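Local coordinates for ORF10 (PDB 6RIW), which probably extends acyl chains in polyunsaturated fatty acid synthesis, this piece being the ketosynthase and chain length factor didomain of a longer synthase, at residues Lys356-Ser361 against Thr415-Pro420; Thr379-Ala384 against Ala433-Phe438. All blocks are in the same frame, centred on the assembly; numbering follows the deposited sequence.

Overall arrangement
Both interactions belong to the ketosynthase part of the didomain, on one side of the chain's centre, with their own centres about 12 Å apart. Along the chain the segments alternate: 356-361, 379-384, 415-420, then 433-438. Interaction 1 lies at the surface, where a short strand meets a two-stranded antiparallel ribbon; interaction 2 lies deeper, where helix 374-387 packs on strand 432-439. Strands 358-360 and 432-439 both pair with strand 327-329, which lies between them in the sheet. Trp419 bridges the two contacts as well: its CZ3 lies 3.6 Å from Ala384 O, and its CH2 packs near Ala433 CB. Trp419 thus ties the surface ribbon to the helix-on-sheet layer beneath it.

Interaction 1 (Lys356-Ser361 against Thr415-Pro420)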
ATOM      1  N   LYS A 356     -22.061  11.028  27.067  1.00 31.45           N
ATOM      2  CA  LYS A 356     -22.457  11.589  25.778  1.00 29.55           C
ATOM      3  C   LYS A 356     -21.393  12.587  25.368  1.00 31.59           C
ATOM      4  O   LYS A 356     -21.595  13.804  25.469  1.00 27.16           O
ATOM      5  CB  LYS A 356     -23.833  12.252  25.848  1.00 32.95           C
ATOM      6  CG  LYS A 356     -24.947  11.284  26.129  1.00 33.04           C
ATOM      7  CD  LYS A 356     -26.296  11.972  25.996  1.00 33.34           C
ATOM      8  CE  LYS A 356     -27.414  10.970  26.109  1.00 33.68           C
ATOM      9  NZ  LYS A 356     -28.593  11.431  25.346  1.00 38.04           N
ATOM     10  N   PRO A 357     -20.238  12.110  24.907  1.00 27.77           N
ATOM     11  CA  PRO A 357     -19.181  13.035  24.500  1.00 27.18           C
ATOM     12  C   PRO A 357     -19.625  13.884  23.319  1.00 22.57           C
ATOM     13  O   PRO A 357     -20.495  13.505  22.530  1.00 25.87           O
ATOM     14  CB  PRO A 357     -18.008  12.109  24.123  1.00 26.24           C
ATOM     15  CG  PRO A 357     -18.629  10.799  23.817  1.00 30.29           C
ATOM     16  CD  PRO A 357     -19.853  10.699  24.722  1.00 29.40           C
ATOM     17  N   LEU A 358     -19.005  15.057  23.211  1.00 25.74           N
ATOM     18  CA  LEU A 358     -19.150  15.871  22.014  1.00 24.69           C
ATOM     19  C   LEU A 358     -18.561  15.124  20.824  1.00 27.71           C
ATOM     20  O   LEU A 358     -17.670  14.288  20.982  1.00 24.04           O
ATOM     21  CB  LEU A 358     -18.450  17.218  22.194  1.00 26.53           C
ATOM     22  CG  LEU A 358     -19.050  18.079  23.312  1.00 28.82           C
ATOM     23  CD1 LEU A 358     -18.443  19.468  23.330  1.00 24.60           C
ATOM     24  CD2 LEU A 358     -20.575  18.132  23.162  1.00 26.97           C
ATOM     25  N   LEU A 359     -19.074  15.424  19.626  1.00 25.73           N
ATOM     26  CA  LEU A 359     -18.695  14.713  18.409  1.00 24.98           C
ATOM     27  C   LEU A 359     -18.397  15.703  17.294  1.00 28.88           C
ATOM     28  O   LEU A 359     -18.998  16.779  17.225  1.00 24.66           O
ATOM     29  CB  LEU A 359     -19.797  13.763  17.941  1.00 25.68           C
ATOM     30  CG  LEU A 359     -20.488  12.824  18.922  1.00 27.89           C
ATOM     31  CD1 LEU A 359     -21.709  12.214  18.230  1.00 25.16           C
ATOM     32  CD2 LEU A 359     -19.534  11.733  19.392  1.00 24.06           C
ATOM     33  N   GLY A 360     -17.479  15.330  16.397  1.00 21.73           N
ATOM     34  CA  GLY A 360     -17.117  16.252  15.334  1.00 22.34           C
ATOM     35  C   GLY A 360     -16.420  15.521  14.206  1.00 27.93           C
ATOM     36  O   GLY A 360     -15.996  14.373  14.362  1.00 20.87           O
ATOM     37  N   SER A 361     -16.306  16.209  13.062  1.00 23.83           N
ATOM     38  CA  SER A 361     -15.630  15.650  11.886  1.00 24.91           C
ATOM     39  C   SER A 361     -14.975  16.735  11.044  1.00 24.20           C
ATOM     40  O   SER A 361     -15.665  17.566  10.444  1.00 23.54           O
ATOM     41  CB  SER A 361     -16.597  14.863  11.013  1.00 22.77           C
ATOM     42  OG  SER A 361     -15.869  14.249   9.957  1.00 25.58           O
ATOM     43  N   THR A 415     -20.266  25.587  16.264  1.00 31.05           N
ATOM     44  CA  THR A 415     -19.418  26.751  16.450  1.00 33.33           C
ATOM     45  C   THR A 415     -18.263  26.323  17.341  1.00 31.46           C
ATOM     46  O   THR A 415     -18.276  25.231  17.914  1.00 34.14           O
ATOM     47  CB  THR A 415     -20.193  27.911  17.092  1.00 34.30           C
ATOM     48  OG1 THR A 415     -19.396  29.101  17.057  1.00 41.57           O
ATOM     49  CG2 THR A 415     -20.536  27.572  18.533  1.00 30.01           C
ATOM     50  N   THR A 416     -17.267  27.195  17.483  1.00 31.98           N
ATOM     51  CA  THR A 416     -16.205  26.934  18.445  1.00 28.92           C
ATOM     52  C   THR A 416     -16.788  26.956  19.854  1.00 36.49           C
ATOM     53  O   THR A 416     -17.512  27.888  20.217  1.00 33.62           O
ATOM     54  CB  THR A 416     -15.093  27.974  18.327  1.00 32.87           C
ATOM     55  OG1 THR A 416     -14.581  27.988  16.988  1.00 32.21           O
ATOM     56  CG2 THR A 416     -13.952  27.648  19.301  1.00 27.36           C
ATOM     57  N   VAL A 417     -16.493  25.922  20.645  1.00 32.86           N
ATOM     58  CA  VAL A 417     -16.988  25.835  22.011  1.00 31.41           C
ATOM     59  C   VAL A 417     -15.823  25.602  22.960  1.00 34.44           C
ATOM     60  O   VAL A 417     -14.754  25.110  22.579  1.00 31.69           O
ATOM     61  CB  VAL A 417     -18.051  24.731  22.201  1.00 30.40           C
ATOM     62  CG1 VAL A 417     -19.174  24.876  21.180  1.00 32.30           C
ATOM     63  CG2 VAL A 417     -17.401  23.354  22.109  1.00 32.77           C
ATOM     64  N   SER A 418     -16.039  25.992  24.212  1.00 32.88           N
ATOM     65  CA  SER A 418     -15.092  25.676  25.263  1.00 33.27           C
ATOM     66  C   SER A 418     -15.129  24.178  25.541  1.00 33.25           C
ATOM     67  O   SER A 418     -16.118  23.493  25.261  1.00 35.20           O
ATOM     68  CB  SER A 418     -15.420  26.465  26.533  1.00 34.73           C
ATOM     69  OG  SER A 418     -14.973  27.806  26.406  1.00 37.41           O
ATOM     70  N   TRP A 419     -14.024  23.673  26.072  1.00 33.24           N
ATOM     71  CA  TRP A 419     -13.946  22.264  26.413  1.00 35.42           C
ATOM     72  C   TRP A 419     -14.963  21.952  27.507  1.00 38.67           C
ATOM     73  O   TRP A 419     -15.002  22.656  28.526  1.00 40.18           O
ATOM     74  CB  TRP A 419     -12.538  21.896  26.877  1.00 33.06           C
ATOM     75  CG  TRP A 419     -12.300  20.427  26.850  1.00 35.89           C
ATOM     76  CD1 TRP A 419     -12.549  19.534  27.854  1.00 33.80           C
ATOM     77  CD2 TRP A 419     -11.792  19.669  25.750  1.00 32.56           C
ATOM     78  NE1 TRP A 419     -12.212  18.260  27.447  1.00 34.26           N
ATOM     79  CE2 TRP A 419     -11.747  18.318  26.157  1.00 32.50           C
ATOM     80  CE3 TRP A 419     -11.359  20.006  24.460  1.00 33.30           C
ATOM     81  CZ2 TRP A 419     -11.284  17.300  25.321  1.00 31.44           C
ATOM     82  CZ3 TRP A 419     -10.906  18.996  23.626  1.00 31.48           C
ATOM     83  CH2 TRP A 419     -10.866  17.659  24.062  1.00 31.71           C
ATOM     84  N   PRO A 420     -15.809  20.926  27.333  1.00 39.12           N
ATOM     85  CA  PRO A 420     -16.893  20.590  28.266  1.00 36.01           C
ATOM     86  C   PRO A 420     -16.402  20.262  29.674  1.00 39.70           C
ATOM     87  O   PRO A 420     -15.475  19.462  29.795  1.00 41.77           O
ATOM     88  CB  PRO A 420     -17.545  19.361  27.620  1.00 39.82           C
ATOM     89  CG  PRO A 420     -16.529  18.823  26.650  1.00 34.98           C
ATOM     90  CD  PRO A 420     -15.765  20.015  26.174  1.00 36.49           C
TER
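A small two-stranded antiparallel sheet, 389-390 with 417-418, lies against short strand 358-360 of the ketosynthase, and Leu358 makes the junction with Val417 and Pro420. The contact is entirely apolar and small. Leu358 sends its side chain out with CG anti to its own carbonyl carbon (chi1 -63°), and the second torsion, at -173°, then puts CD1 at the far end of an extended chain. That methyl does all the touching. It comes obliquely over the CG-CD side of the Pro420 ring, 3.9 Å from both Pro420 CG and Pro420 CD, so neither ring carbon is preferred. Val417 joins from strand 417-418: its CG2 stands 4.2 Å from Leu358 CD1, a looser touch than the proline makes.

Between these two, Ser418 and Trp419 turn their CB atoms off to the other side, which is how Val417 and Pro420 come to face the leucine together. The indole of Trp419 also backs the proline. Pro420 CD sits 3.5 Å above one ring face, shifted toward the rim, so the same carbon is in contact with the indole as well as with Leu358.

Ile390 of strand 389-390 touches Leu358, Val417, Trp419 and Pro420, completing a shared apolar patch. Trp419 is fixed further in by a hydrogen bond from NE1 to Asp326 OD2, and its ring rests on Ala384 and Leu385 of helix 374-387. Strand 358-360, for its part, pairs in parallel with strand 327-329 through backbone bonds of Leu358 and Gly360.

Interaction 2 (Thr379-Ala384 against Ala433-Phe438); sequences TKAMLA and AGVSVF
Lys380 NZ, on the residue just before the Ala381 that touches Ala433 and Val435, is held by two groups: a salt bridge to Glu329 OE1 and a hydrogen bond with Tyr327 OH. Both partners belong to strand 327-329, which pairs in parallel with strand 432-439. The lysine is buried, so the carboxylate probably helps to stabilise its charge there. Its side chain runs out fully extended, CG anti to the backbone N (chi1 177°), and this length carries the ammonium from the helix to the neighbouring strand.

Direct contact between the segments is apolar and rests on one methyl. Ala381 CB points from the helix at the strand and lies 3.8 Å from Val435 CG2. With CG1 of the valine anti to the backbone N (chi1 -180°), CG2 falls anti to the carbonyl carbon and is the branch that meets the alanine. Ala433 adds a looser touch, its CB being 4.5 Å from Ala381 CB. Ala433 and Val435, two apart on the strand, both point at the helix, while the intervening position, Gly434, faces the other way and has no side chain to offer. With alanine facing alanine, the backbones come near: Ala381 CA and Ala433 CA are 6.7 Å apart.

On its other edge, strand 432-439 pairs antiparallel with strand 443-450, whose Leu449 touches both Val435 and Met382. Helix 19-27 packs on the helix as well, through Trp23 against Leu383 and Ala384. A buried helix lying on a mixed sheet through small residues is consistent with the layered alpha/beta thiolase fold of ketosynthases.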
ATOM      1  N   THR A 379      -4.773  15.630  14.338  1.00 20.17           N
ATOM      2  CA  THR A 379      -4.196  16.948  14.568  1.00 21.83           C
ATOM      3  C   THR A 379      -5.211  17.870  15.240  1.00 21.20           C
ATOM      4  O   THR A 379      -4.887  18.553  16.221  1.00 22.24           O
ATOM      5  CB  THR A 379      -3.680  17.535  13.245  1.00 22.90           C
ATOM      6  OG1 THR A 379      -2.702  16.638  12.672  1.00 23.26           O
ATOM      7  CG2 THR A 379      -3.027  18.902  13.468  1.00 22.81           C
ATOM      8  N   LYS A 380      -6.453  17.868  14.744  1.00 21.17           N
ATOM      9  CA  LYS A 380      -7.528  18.646  15.357  1.00 21.62           C
ATOM     10  C   LYS A 380      -7.710  18.276  16.824  1.00 25.32           C
ATOM     11  O   LYS A 380      -7.818  19.155  17.694  1.00 22.52           O
ATOM     12  CB  LYS A 380      -8.827  18.423  14.577  1.00 20.72           C
ATOM     13  CG  LYS A 380     -10.068  19.116  15.158  1.00 26.40           C
ATOM     14  CD  LYS A 380     -11.266  18.937  14.231  1.00 23.82           C
ATOM     15  CE  LYS A 380     -12.586  19.210  14.947  1.00 25.84           C
ATOM     16  NZ  LYS A 380     -13.742  18.640  14.179  1.00 25.17           N
ATOM     17  N   ALA A 381      -7.751  16.976  17.123  1.00 21.46           N
ATOM     18  CA  ALA A 381      -7.995  16.553  18.500  1.00 21.03           C
ATOM     19  C   ALA A 381      -6.831  16.918  19.413  1.00 23.91           C
ATOM     20  O   ALA A 381      -7.041  17.396  20.540  1.00 23.55           O
ATOM     21  CB  ALA A 381      -8.279  15.050  18.549  1.00 22.84           C
ATOM     22  N   MET A 382      -5.590  16.710  18.956  1.00 22.35           N
ATOM     23  CA  MET A 382      -4.446  17.049  19.797  1.00 22.00           C
ATOM     24  C   MET A 382      -4.338  18.549  20.026  1.00 25.62           C
ATOM     25  O   MET A 382      -3.962  18.983  21.124  1.00 26.76           O
ATOM     26  CB  MET A 382      -3.143  16.523  19.192  1.00 24.88           C
ATOM     27  CG  MET A 382      -3.079  15.020  19.160  1.00 25.89           C
ATOM     28  SD  MET A 382      -1.647  14.454  18.228  1.00 30.25           S
ATOM     29  CE  MET A 382      -2.145  12.730  17.975  1.00 29.47           C
ATOM     30  N   LEU A 383      -4.632  19.361  19.007  1.00 23.42           N
ATOM     31  CA  LEU A 383      -4.602  20.805  19.218  1.00 25.26           C
ATOM     32  C   LEU A 383      -5.751  21.249  20.116  1.00 28.25           C
ATOM     33  O   LEU A 383      -5.586  22.162  20.933  1.00 30.00           O
ATOM     34  CB  LEU A 383      -4.640  21.552  17.883  1.00 25.42           C
ATOM     35  CG  LEU A 383      -3.340  21.463  17.060  1.00 25.19           C
ATOM     36  CD1 LEU A 383      -3.469  22.188  15.716  1.00 21.14           C
ATOM     37  CD2 LEU A 383      -2.130  21.968  17.842  1.00 28.05           C
ATOM     38  N   ALA A 384      -6.920  20.617  19.978  1.00 27.20           N
ATOM     39  CA  ALA A 384      -8.058  20.949  20.832  1.00 24.27           C
ATOM     40  C   ALA A 384      -7.786  20.587  22.287  1.00 29.06           C
ATOM     41  O   ALA A 384      -8.189  21.320  23.202  1.00 27.90           O
ATOM     42  CB  ALA A 384      -9.308  20.224  20.340  1.00 24.83           C
ATOM     43  N   ALA A 433      -9.879  12.773  24.705  1.00 23.49           N
ATOM     44  CA  ALA A 433     -10.525  12.702  23.407  1.00 22.97           C
ATOM     45  C   ALA A 433     -10.294  11.333  22.786  1.00 24.38           C
ATOM     46  O   ALA A 433      -9.262  10.700  23.011  1.00 23.55           O
ATOM     47  CB  ALA A 433     -10.002  13.798  22.465  1.00 21.30           C
ATOM     48  N   GLY A 434     -11.266  10.881  22.001  1.00 23.28           N
ATOM     49  CA  GLY A 434     -11.100   9.717  21.152  1.00 23.89           C
ATOM     50  C   GLY A 434     -10.958  10.148  19.704  1.00 20.31           C
ATOM     51  O   GLY A 434     -11.452  11.205  19.307  1.00 23.18           O
ATOM     52  N   VAL A 435     -10.264   9.339  18.906  1.00 19.58           N
ATOM     53  CA  VAL A 435     -10.249   9.514  17.456  1.00 20.76           C
ATOM     54  C   VAL A 435     -10.559   8.166  16.825  1.00 20.02           C
ATOM     55  O   VAL A 435      -9.902   7.165  17.147  1.00 19.70           O
ATOM     56  CB  VAL A 435      -8.896  10.045  16.933  1.00 18.26           C
ATOM     57  CG1 VAL A 435      -8.959  10.213  15.406  1.00 20.03           C
ATOM     58  CG2 VAL A 435      -8.525  11.347  17.586  1.00 21.81           C
ATOM     59  N   SER A 436     -11.551   8.134  15.934  1.00 17.12           N
ATOM     60  CA  SER A 436     -11.986   6.915  15.267  1.00 20.89           C
ATOM     61  C   SER A 436     -11.753   7.022  13.765  1.00 21.48           C
ATOM     62  O   SER A 436     -11.998   8.074  13.159  1.00 20.04           O
ATOM     63  CB  SER A 436     -13.479   6.613  15.543  1.00 24.89           C
ATOM     64  OG  SER A 436     -13.778   6.700  16.929  1.00 23.57           O
ATOM     65  N   VAL A 437     -11.279   5.932  13.161  1.00 21.46           N
ATOM     66  CA  VAL A 437     -11.235   5.819  11.705  1.00 19.36           C
ATOM     67  C   VAL A 437     -11.675   4.410  11.328  1.00 24.01           C
ATOM     68  O   VAL A 437     -11.202   3.426  11.912  1.00 22.37           O
ATOM     69  CB  VAL A 437      -9.849   6.154  11.099  1.00 20.78           C
ATOM     70  CG1 VAL A 437      -9.583   7.645  11.164  1.00 22.99           C
ATOM     71  CG2 VAL A 437      -8.723   5.404  11.829  1.00 21.24           C
ATOM     72  N   PHE A 438     -12.607   4.317  10.373  1.00 20.86           N
ATOM     73  CA  PHE A 438     -13.201   3.045   9.952  1.00 20.21           C
ATOM     74  C   PHE A 438     -13.069   2.908   8.431  1.00 26.73           C
ATOM     75  O   PHE A 438     -13.908   3.414   7.678  1.00 28.34           O
ATOM     76  CB  PHE A 438     -14.659   2.964  10.397  1.00 23.68           C
ATOM     77  CG  PHE A 438     -14.870   3.189  11.882  1.00 23.47           C
ATOM     78  CD1 PHE A 438     -14.077   2.547  12.827  1.00 24.79           C
ATOM     79  CD2 PHE A 438     -15.880   4.032  12.330  1.00 25.24           C
ATOM     80  CE1 PHE A 438     -14.285   2.734  14.191  1.00 26.83           C
ATOM     81  CE2 PHE A 438     -16.097   4.228  13.682  1.00 26.59           C
ATOM     82  CZ  PHE A 438     -15.299   3.587  14.620  1.00 28.19           C
TER